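Local coordinates for berberine bridge enzyme-like protein (Arabidopsis thaliana, PDB 5D79), which is an FAD-dependent oxidoreductase of the berberine bridge enzyme-like family, secreted and involved in adaptation to salt stress, at residues T252-A266 / H299-L313. Sequence-based numbering, arbitrary orientation.
Sequences TITVFKVQKTSKKEA and HALFTGLYIGPVNNL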
ATOM      1  N   THR A 252     -24.920  -4.488   9.658  1.00 30.04           N
ATOM      2  CA  THR A 252     -25.181  -5.271   8.453  1.00 27.58           C
ATOM      3  C   THR A 252     -24.784  -4.524   7.188  1.00 21.28           C
ATOM      4  O   THR A 252     -25.326  -3.458   6.888  1.00 20.20           O
ATOM      5  CB  THR A 252     -26.668  -5.654   8.334  1.00 34.51           C
ATOM      6  OG1 THR A 252     -26.966  -6.706   9.260  1.00 33.90           O
ATOM      7  CG2 THR A 252     -26.994  -6.118   6.912  1.00 36.70           C
ATOM      8  N   ILE A 253     -23.849  -5.097   6.441  1.00 17.39           N
ATOM      9  CA  ILE A 253     -23.526  -4.587   5.117  1.00 14.39           C
ATOM     10  C   ILE A 253     -23.734  -5.679   4.065  1.00 14.42           C
ATOM     11  O   ILE A 253     -24.122  -6.808   4.387  1.00 15.26           O
ATOM     12  CB  ILE A 253     -22.094  -4.038   5.073  1.00 15.47           C
ATOM     13  CG1 ILE A 253     -21.083  -5.054   5.622  1.00 20.55           C
ATOM     14  CG2 ILE A 253     -22.024  -2.779   5.916  1.00 14.96           C
ATOM     15  CD1 ILE A 253     -20.638  -6.157   4.668  1.00 18.51           C
ATOM     16  N   THR A 254     -23.491  -5.337   2.806  1.00 15.64           N
ATOM     17  CA  THR A 254     -23.754  -6.274   1.725  1.00 16.05           C
ATOM     18  C   THR A 254     -22.581  -6.353   0.762  1.00 16.06           C
ATOM     19  O   THR A 254     -22.175  -5.332   0.195  1.00 15.14           O
ATOM     20  CB  THR A 254     -25.022  -5.879   0.929  1.00 16.02           C
ATOM     21  OG1 THR A 254     -26.139  -5.750   1.814  1.00 17.91           O
ATOM     22  CG2 THR A 254     -25.346  -6.925  -0.113  1.00 15.16           C
ATOM     23  N   VAL A 255     -22.051  -7.565   0.574  1.00 15.67           N
ATOM     24  CA  VAL A 255     -21.100  -7.826  -0.508  1.00 16.41           C
ATOM     25  C   VAL A 255     -21.787  -8.538  -1.687  1.00 18.44           C
ATOM     26  O   VAL A 255     -22.864  -9.114  -1.539  1.00 16.06           O
ATOM     27  CB  VAL A 255     -19.889  -8.668  -0.039  1.00 13.26           C
ATOM     28  CG1 VAL A 255     -19.141  -7.951   1.081  1.00 12.37           C
ATOM     29  CG2 VAL A 255     -20.321 -10.089   0.377  1.00 14.50           C
ATOM     30  N   PHE A 256     -21.155  -8.480  -2.860  1.00 18.79           N
ATOM     31  CA  PHE A 256     -21.672  -9.137  -4.065  1.00 17.78           C
ATOM     32  C   PHE A 256     -20.566  -9.512  -5.053  1.00 16.32           C
ATOM     33  O   PHE A 256     -19.505  -8.890  -5.103  1.00 14.23           O
ATOM     34  CB  PHE A 256     -22.710  -8.250  -4.768  1.00 18.97           C
ATOM     35  CG  PHE A 256     -22.154  -6.948  -5.316  1.00 22.55           C
ATOM     36  CD1 PHE A 256     -22.114  -5.807  -4.525  1.00 22.32           C
ATOM     37  CD2 PHE A 256     -21.702  -6.861  -6.633  1.00 19.46           C
ATOM     38  CE1 PHE A 256     -21.625  -4.624  -5.031  1.00 24.17           C
ATOM     39  CE2 PHE A 256     -21.214  -5.676  -7.141  1.00 19.42           C
ATOM     40  CZ  PHE A 256     -21.172  -4.558  -6.341  1.00 20.80           C
ATOM     41  N   LYS A 257     -20.824 -10.542  -5.842  1.00 18.14           N
ATOM     42  CA  LYS A 257     -19.866 -10.981  -6.833  1.00 17.86           C
ATOM     43  C   LYS A 257     -20.635 -11.363  -8.075  1.00 19.51           C
ATOM     44  O   LYS A 257     -21.663 -12.039  -7.998  1.00 22.52           O
ATOM     45  CB  LYS A 257     -19.033 -12.153  -6.307  1.00 20.21           C
ATOM     46  CG  LYS A 257     -17.964 -12.665  -7.262  1.00 26.36           C
ATOM     47  CD  LYS A 257     -17.058 -13.695  -6.590  1.00 33.13           C
ATOM     48  CE  LYS A 257     -16.298 -13.074  -5.408  1.00 38.50           C
ATOM     49  NZ  LYS A 257     -15.449 -14.034  -4.624  1.00 39.17           N
ATOM     50  N   VAL A 258     -20.163 -10.889  -9.220  1.00 16.60           N
ATOM     51  CA  VAL A 258     -20.704 -11.310 -10.498  1.00 19.60           C
ATOM     52  C   VAL A 258     -19.545 -11.675 -11.415  1.00 21.04           C
ATOM     53  O   VAL A 258     -18.580 -10.930 -11.532  1.00 20.56           O
ATOM     54  CB  VAL A 258     -21.576 -10.222 -11.142  1.00 21.73           C
ATOM     55  CG1 VAL A 258     -21.865 -10.560 -12.599  1.00 21.54           C
ATOM     56  CG2 VAL A 258     -22.866 -10.046 -10.355  1.00 21.45           C
ATOM     57  N   GLN A 259     -19.640 -12.838 -12.042  1.00 20.90           N
ATOM     58  CA  GLN A 259     -18.596 -13.325 -12.921  1.00 26.31           C
ATOM     59  C   GLN A 259     -19.059 -13.284 -14.378  1.00 27.75           C
ATOM     60  O   GLN A 259     -20.187 -13.653 -14.693  1.00 24.71           O
ATOM     61  CB  GLN A 259     -18.193 -14.751 -12.523  1.00 29.93           C
ATOM     62  CG  GLN A 259     -16.960 -15.259 -13.222  1.00 35.18           C
ATOM     63  CD  GLN A 259     -17.077 -16.714 -13.615  1.00 42.18           C
ATOM     64  OE1 GLN A 259     -18.181 -17.234 -13.785  1.00 45.39           O
ATOM     65  NE2 GLN A 259     -15.940 -17.381 -13.761  1.00 42.05           N
ATOM     66  N   LYS A 260     -18.180 -12.823 -15.261  1.00 30.66           N
ATOM     67  CA  LYS A 260     -18.459 -12.812 -16.689  1.00 26.86           C
ATOM     68  C   LYS A 260     -17.303 -13.434 -17.454  1.00 22.29           C
ATOM     69  O   LYS A 260     -16.194 -12.919 -17.453  1.00 20.74           O
ATOM     70  CB  LYS A 260     -18.722 -11.392 -17.182  1.00 28.05           C
ATOM     71  CG  LYS A 260     -19.967 -10.763 -16.601  1.00 30.48           C
ATOM     72  CD  LYS A 260     -21.198 -11.634 -16.820  1.00 33.29           C
ATOM     73  CE  LYS A 260     -22.441 -10.984 -16.230  1.00 35.94           C
ATOM     74  NZ  LYS A 260     -23.586 -11.935 -16.120  1.00 40.33           N
ATOM     75  N   THR A 261     -17.572 -14.549 -18.112  1.00 26.22           N
ATOM     76  CA  THR A 261     -16.526 -15.284 -18.800  1.00 28.92           C
ATOM     77  C   THR A 261     -16.545 -14.990 -20.300  1.00 27.32           C
ATOM     78  O   THR A 261     -15.578 -15.281 -21.002  1.00 28.67           O
ATOM     79  CB  THR A 261     -16.666 -16.810 -18.558  1.00 29.16           C
ATOM     80  OG1 THR A 261     -17.998 -17.230 -18.875  1.00 29.19           O
ATOM     81  CG2 THR A 261     -16.392 -17.149 -17.099  1.00 26.36           C
ATOM     82  N   SER A 262     -17.648 -14.412 -20.778  1.00 24.09           N
ATOM     83  CA  SER A 262     -17.793 -14.045 -22.184  1.00 28.78           C
ATOM     84  C   SER A 262     -17.172 -12.673 -22.459  1.00 29.87           C
ATOM     85  O   SER A 262     -17.639 -11.662 -21.924  1.00 28.80           O
ATOM     86  CB  SER A 262     -19.273 -14.044 -22.588  1.00 34.98           C
ATOM     87  OG  SER A 262     -19.472 -13.485 -23.880  1.00 41.17           O
ATOM     88  N   LYS A 263     -16.132 -12.647 -23.295  1.00 29.19           N
ATOM     89  CA  LYS A 263     -15.392 -11.416 -23.560  1.00 25.96           C
ATOM     90  C   LYS A 263     -16.335 -10.350 -24.066  1.00 21.32           C
ATOM     91  O   LYS A 263     -16.366  -9.258 -23.517  1.00 22.85           O
ATOM     92  CB  LYS A 263     -14.251 -11.631 -24.568  1.00 20.32           C
ATOM     93  CG  LYS A 263     -13.345 -10.409 -24.722  1.00 19.92           C
ATOM     94  CD  LYS A 263     -12.227 -10.620 -25.729  1.00 20.91           C
ATOM     95  CE  LYS A 263     -11.520  -9.313 -26.024  1.00 20.66           C
ATOM     96  NZ  LYS A 263     -10.599  -9.416 -27.179  1.00 30.80           N
ATOM     97  N   LYS A 264     -17.113 -10.675 -25.090  1.00 24.54           N
ATOM     98  CA  LYS A 264     -18.028  -9.706 -25.676  1.00 31.96           C
ATOM     99  C   LYS A 264     -18.938  -9.071 -24.617  1.00 29.11           C
ATOM    100  O   LYS A 264     -19.036  -7.845 -24.515  1.00 24.52           O
ATOM    101  CB  LYS A 264     -18.869 -10.363 -26.778  1.00 40.46           C
ATOM    102  CG  LYS A 264     -19.816  -9.392 -27.507  1.00 46.32           C
ATOM    103  CD  LYS A 264     -20.492 -10.037 -28.718  1.00 49.53           C
ATOM    104  CE  LYS A 264     -21.392  -9.051 -29.473  1.00 49.10           C
ATOM    105  NZ  LYS A 264     -22.705  -8.849 -28.805  1.00 49.16           N
ATOM    106  N   GLU A 265     -19.580  -9.901 -23.806  1.00 31.75           N
ATOM    107  CA  GLU A 265     -20.514  -9.379 -22.822  1.00 36.55           C
ATOM    108  C   GLU A 265     -19.782  -8.576 -21.752  1.00 35.89           C
ATOM    109  O   GLU A 265     -20.235  -7.502 -21.362  1.00 31.39           O
ATOM    110  CB  GLU A 265     -21.314 -10.513 -22.181  1.00 43.91           C
ATOM    111  CG  GLU A 265     -22.584 -10.043 -21.488  1.00 51.52           C
ATOM    112  CD  GLU A 265     -23.091 -11.014 -20.426  1.00 55.73           C
ATOM    113  OE1 GLU A 265     -23.914 -10.586 -19.576  1.00 54.17           O
ATOM    114  OE2 GLU A 265     -22.665 -12.197 -20.443  1.00 55.23           O
ATOM    115  N   ALA A 266     -18.647  -9.102 -21.289  1.00 36.04           N
ATOM    116  CA  ALA A 266     -17.859  -8.475 -20.223  1.00 30.03           C
ATOM    117  C   ALA A 266     -17.265  -7.121 -20.623  1.00 26.81           C
ATOM    118  O   ALA A 266     -17.192  -6.208 -19.802  1.00 22.09           O
ATOM    119  CB  ALA A 266     -16.753  -9.406 -19.781  1.00 27.37           C
ATOM    120  N   HIS A 299     -11.539 -13.940 -17.335  1.00 20.69           N
ATOM    121  CA  HIS A 299     -12.878 -13.509 -17.018  1.00 20.78           C
ATOM    122  C   HIS A 299     -12.816 -12.138 -16.358  1.00 18.91           C
ATOM    123  O   HIS A 299     -11.748 -11.714 -15.930  1.00 18.47           O
ATOM    124  CB  HIS A 299     -13.585 -14.546 -16.129  1.00 21.63           C
ATOM    125  CG  HIS A 299     -13.127 -14.569 -14.699  1.00 21.89           C
ATOM    126  ND1 HIS A 299     -13.813 -15.256 -13.722  1.00 22.00           N
ATOM    127  CD2 HIS A 299     -12.066 -14.000 -14.078  1.00 24.15           C
ATOM    128  CE1 HIS A 299     -13.200 -15.104 -12.561  1.00 24.21           C
ATOM    129  NE2 HIS A 299     -12.138 -14.342 -12.749  1.00 24.35           N
ATOM    130  N   ALA A 300     -13.957 -11.445 -16.315  1.00 19.23           N
ATOM    131  CA  ALA A 300     -14.118 -10.208 -15.557  1.00 17.50           C
ATOM    132  C   ALA A 300     -14.855 -10.498 -14.264  1.00 21.15           C
ATOM    133  O   ALA A 300     -15.970 -11.009 -14.278  1.00 22.47           O
ATOM    134  CB  ALA A 300     -14.871  -9.161 -16.358  1.00 17.57           C
ATOM    135  N   LEU A 301     -14.219 -10.164 -13.150  1.00 21.14           N
ATOM    136  CA  LEU A 301     -14.796 -10.354 -11.833  1.00 20.90           C
ATOM    137  C   LEU A 301     -15.235  -9.007 -11.241  1.00 18.24           C
ATOM    138  O   LEU A 301     -14.409  -8.163 -10.911  1.00 19.79           O
ATOM    139  CB  LEU A 301     -13.782 -11.045 -10.923  1.00 23.43           C
ATOM    140  CG  LEU A 301     -14.289 -11.817  -9.711  1.00 31.50           C
ATOM    141  CD1 LEU A 301     -15.096 -13.041 -10.156  1.00 34.76           C
ATOM    142  CD2 LEU A 301     -13.110 -12.211  -8.829  1.00 33.13           C
ATOM    143  N   PHE A 302     -16.542  -8.814 -11.128  1.00 18.16           N
ATOM    144  CA  PHE A 302     -17.104  -7.635 -10.493  1.00 16.35           C
ATOM    145  C   PHE A 302     -17.486  -7.931  -9.050  1.00 21.37           C
ATOM    146  O   PHE A 302     -18.432  -8.670  -8.785  1.00 19.46           O
ATOM    147  CB  PHE A 302     -18.316  -7.157 -11.266  1.00 11.66           C
ATOM    148  CG  PHE A 302     -18.049  -6.957 -12.716  1.00 21.30           C
ATOM    149  CD1 PHE A 302     -17.542  -5.750 -13.177  1.00 24.43           C
ATOM    150  CD2 PHE A 302     -18.280  -7.977 -13.623  1.00 20.71           C
ATOM    151  CE1 PHE A 302     -17.282  -5.562 -14.524  1.00 25.48           C
ATOM    152  CE2 PHE A 302     -18.018  -7.795 -14.965  1.00 23.41           C
ATOM    153  CZ  PHE A 302     -17.519  -6.587 -15.418  1.00 23.96           C
ATOM    154  N   THR A 303     -16.731  -7.355  -8.121  1.00 20.48           N
ATOM    155  CA  THR A 303     -16.977  -7.537  -6.698  1.00 18.70           C
ATOM    156  C   THR A 303     -17.215  -6.183  -6.049  1.00 19.85           C
ATOM    157  O   THR A 303     -16.730  -5.149  -6.518  1.00 16.67           O
ATOM    158  CB  THR A 303     -15.808  -8.243  -6.004  1.00 15.21           C
ATOM    159  OG1 THR A 303     -14.606  -7.501  -6.232  1.00 16.31           O
ATOM    160  CG2 THR A 303     -15.646  -9.614  -6.569  1.00 17.26           C
ATOM    161  N   GLY A 304     -17.971  -6.178  -4.966  1.00 19.11           N
ATOM    162  CA  GLY A 304     -18.321  -4.922  -4.348  1.00 19.04           C
ATOM    163  C   GLY A 304     -18.774  -5.006  -2.916  1.00 17.48           C
ATOM    164  O   GLY A 304     -19.127  -6.069  -2.421  1.00 19.11           O
ATOM    165  N   LEU A 305     -18.750  -3.858  -2.259  1.00 18.03           N
ATOM    166  CA  LEU A 305     -19.176  -3.725  -0.882  1.00 15.53           C
ATOM    167  C   LEU A 305     -20.172  -2.577  -0.825  1.00 15.02           C
ATOM    168  O   LEU A 305     -19.876  -1.457  -1.240  1.00 12.76           O
ATOM    169  CB  LEU A 305     -17.982  -3.475   0.043  1.00 14.31           C
ATOM    170  CG  LEU A 305     -18.349  -3.079   1.472  1.00 15.01           C
ATOM    171  CD1 LEU A 305     -18.958  -4.236   2.188  1.00 16.45           C
ATOM    172  CD2 LEU A 305     -17.148  -2.573   2.227  1.00 15.28           C
ATOM    173  N   TYR A 306     -21.368  -2.870  -0.345  1.00 15.83           N
ATOM    174  CA  TYR A 306     -22.366  -1.840  -0.187  1.00 17.22           C
ATOM    175  C   TYR A 306     -22.601  -1.598   1.298  1.00 19.44           C
ATOM    176  O   TYR A 306     -22.861  -2.548   2.051  1.00 19.87           O
ATOM    177  CB  TYR A 306     -23.656  -2.238  -0.898  1.00 19.08           C
ATOM    178  CG  TYR A 306     -24.759  -1.221  -0.761  1.00 20.12           C
ATOM    179  CD1 TYR A 306     -24.695  -0.004  -1.427  1.00 19.64           C
ATOM    180  CD2 TYR A 306     -25.858  -1.476   0.038  1.00 19.02           C
ATOM    181  CE1 TYR A 306     -25.697   0.923  -1.300  1.00 19.96           C
ATOM    182  CE2 TYR A 306     -26.866  -0.554   0.171  1.00 19.67           C
ATOM    183  CZ  TYR A 306     -26.783   0.641  -0.497  1.00 19.74           C
ATOM    184  OH  TYR A 306     -27.799   1.553  -0.357  1.00 21.07           O
ATOM    185  N   ILE A 307     -22.486  -0.338   1.722  1.00 17.25           N
ATOM    186  CA  ILE A 307     -22.717   0.026   3.123  1.00 18.68           C
ATOM    187  C   ILE A 307     -24.218   0.213   3.385  1.00 19.48           C
ATOM    188  O   ILE A 307     -24.712   1.339   3.498  1.00 20.17           O
ATOM    189  CB  ILE A 307     -21.951   1.307   3.513  1.00 16.73           C
ATOM    190  CG1 ILE A 307     -20.540   1.252   2.984  1.00 12.66           C
ATOM    191  CG2 ILE A 307     -21.885   1.460   5.016  1.00 17.54           C
ATOM    192  CD1 ILE A 307     -19.755   0.123   3.562  1.00 16.64           C
ATOM    193  N   GLY A 308     -24.930  -0.910   3.476  1.00 19.35           N
ATOM    194  CA  GLY A 308     -26.372  -0.917   3.644  1.00 20.49           C
ATOM    195  C   GLY A 308     -26.947  -2.283   3.310  1.00 22.37           C
ATOM    196  O   GLY A 308     -26.190  -3.204   2.996  1.00 19.81           O
ATOM    197  N   PRO A 309     -28.287  -2.415   3.369  1.00 22.29           N
ATOM    198  CA  PRO A 309     -29.063  -3.656   3.198  1.00 27.56           C
ATOM    199  C   PRO A 309     -29.092  -4.187   1.764  1.00 25.26           C
ATOM    200  O   PRO A 309     -28.906  -3.414   0.826  1.00 21.35           O
ATOM    201  CB  PRO A 309     -30.489  -3.251   3.622  1.00 28.92           C
ATOM    202  CG  PRO A 309     -30.351  -1.949   4.311  1.00 27.36           C
ATOM    203  CD  PRO A 309     -29.153  -1.280   3.720  1.00 24.62           C
ATOM    204  N   VAL A 310     -29.370  -5.476   1.599  1.00 22.87           N
ATOM    205  CA  VAL A 310     -29.327  -6.071   0.276  1.00 19.31           C
ATOM    206  C   VAL A 310     -30.418  -5.525  -0.653  1.00 20.88           C
ATOM    207  O   VAL A 310     -30.183  -5.354  -1.840  1.00 23.88           O
ATOM    208  CB  VAL A 310     -29.428  -7.602   0.349  1.00 17.72           C
ATOM    209  CG1 VAL A 310     -30.653  -8.038   1.138  1.00 21.19           C
ATOM    210  CG2 VAL A 310     -29.417  -8.198  -1.053  1.00 16.77           C
ATOM    211  N   ASN A 311     -31.603  -5.221  -0.138  1.00 24.55           N
ATOM    212  CA  ASN A 311     -32.656  -4.746  -1.038  1.00 24.06           C
ATOM    213  C   ASN A 311     -32.335  -3.349  -1.584  1.00 25.92           C
ATOM    214  O   ASN A 311     -32.686  -3.020  -2.718  1.00 22.63           O
ATOM    215  CB  ASN A 311     -34.021  -4.765  -0.337  1.00 25.33           C
ATOM    216  CG  ASN A 311     -34.606  -6.179  -0.223  1.00 29.15           C
ATOM    217  OD1 ASN A 311     -33.978  -7.167  -0.624  1.00 31.44           O
ATOM    218  ND2 ASN A 311     -35.810  -6.277   0.329  1.00 30.92           N
ATOM    219  N   ASN A 312     -31.638  -2.546  -0.780  1.00 24.82           N
ATOM    220  CA  ASN A 312     -31.217  -1.213  -1.186  1.00 22.59           C
ATOM    221  C   ASN A 312     -30.101  -1.263  -2.209  1.00 22.86           C
ATOM    222  O   ASN A 312     -30.046  -0.435  -3.116  1.00 24.97           O
ATOM    223  CB  ASN A 312     -30.770  -0.394   0.022  1.00 23.56           C
ATOM    224  CG  ASN A 312     -31.912  -0.079   0.962  1.00 30.84           C
ATOM    225  OD1 ASN A 312     -33.075  -0.253   0.615  1.00 37.32           O
ATOM    226  ND2 ASN A 312     -31.588   0.392   2.154  1.00 33.87           N
ATOM    227  N   LEU A 313     -29.201  -2.228  -2.055  1.00 20.09           N
ATOM    228  CA  LEU A 313     -28.158  -2.447  -3.048  1.00 18.65           C
ATOM    229  C   LEU A 313     -28.789  -2.782  -4.396  1.00 22.47           C
ATOM    230  O   LEU A 313     -28.398  -2.237  -5.429  1.00 22.09           O
ATOM    231  CB  LEU A 313     -27.211  -3.572  -2.613  1.00 17.88           C
ATOM    232  CG  LEU A 313     -26.339  -4.140  -3.742  1.00 17.42           C
ATOM    233  CD1 LEU A 313     -25.349  -3.091  -4.223  1.00 18.47           C
ATOM    234  CD2 LEU A 313     -25.629  -5.432  -3.350  1.00 12.86           C
TER
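The ring of Phe256 turns one face to Gly304 CA, its partner on the neighbouring antiparallel strand, which sits toward the ring's rim, 3.8 Å from the centroid in a CH-pi contact. It gets there because CG sits between the backbone N and the carbonyl carbon (chi1 65°), which swings the ring over the other strand. Any CB on Gly304 would run into Phe256 CZ. The backbone bonds of this pair are longer and more bent than those of Thr254 with Tyr306, where Tyr306 N reaches Thr254 O at 2.6 Å. Leu313, from helix 310-320, lies against the face that carries Thr254 and Phe256, its CD2 3.7 Å from Phe256 CD1 and 3.6 Å from Thr254 CG2. Replacing the ring by an alanine here is likely to strip Gly304 CA of its CH-pi partner and open a gap beside Leu313 CD2. Strands 253-260 and 298-306 are adjacent in the seven-stranded antiparallel sheet that, as in berberine bridge enzyme, probably belongs to the substrate-binding domain; 253-260 also pairs with 331-334, and helix 263-276 packs Ile269 and Ile270 on Phe302. At the turn into helix 310-320, Thr254 OG1 donates to a lone pair of Gly308 O (2.8 Å), while Glu333 accepts from Val310 N. On the face that carries Val255 and Leu305, Leu305 CD1 touches Val255 CG1 and also reaches Ile253 CD1 at 3.6 Å. Farther along, Gln259 NE2 donates to His299 ND1 (3.0 Å) at the imidazole edge, amide and ring planes 89° apart.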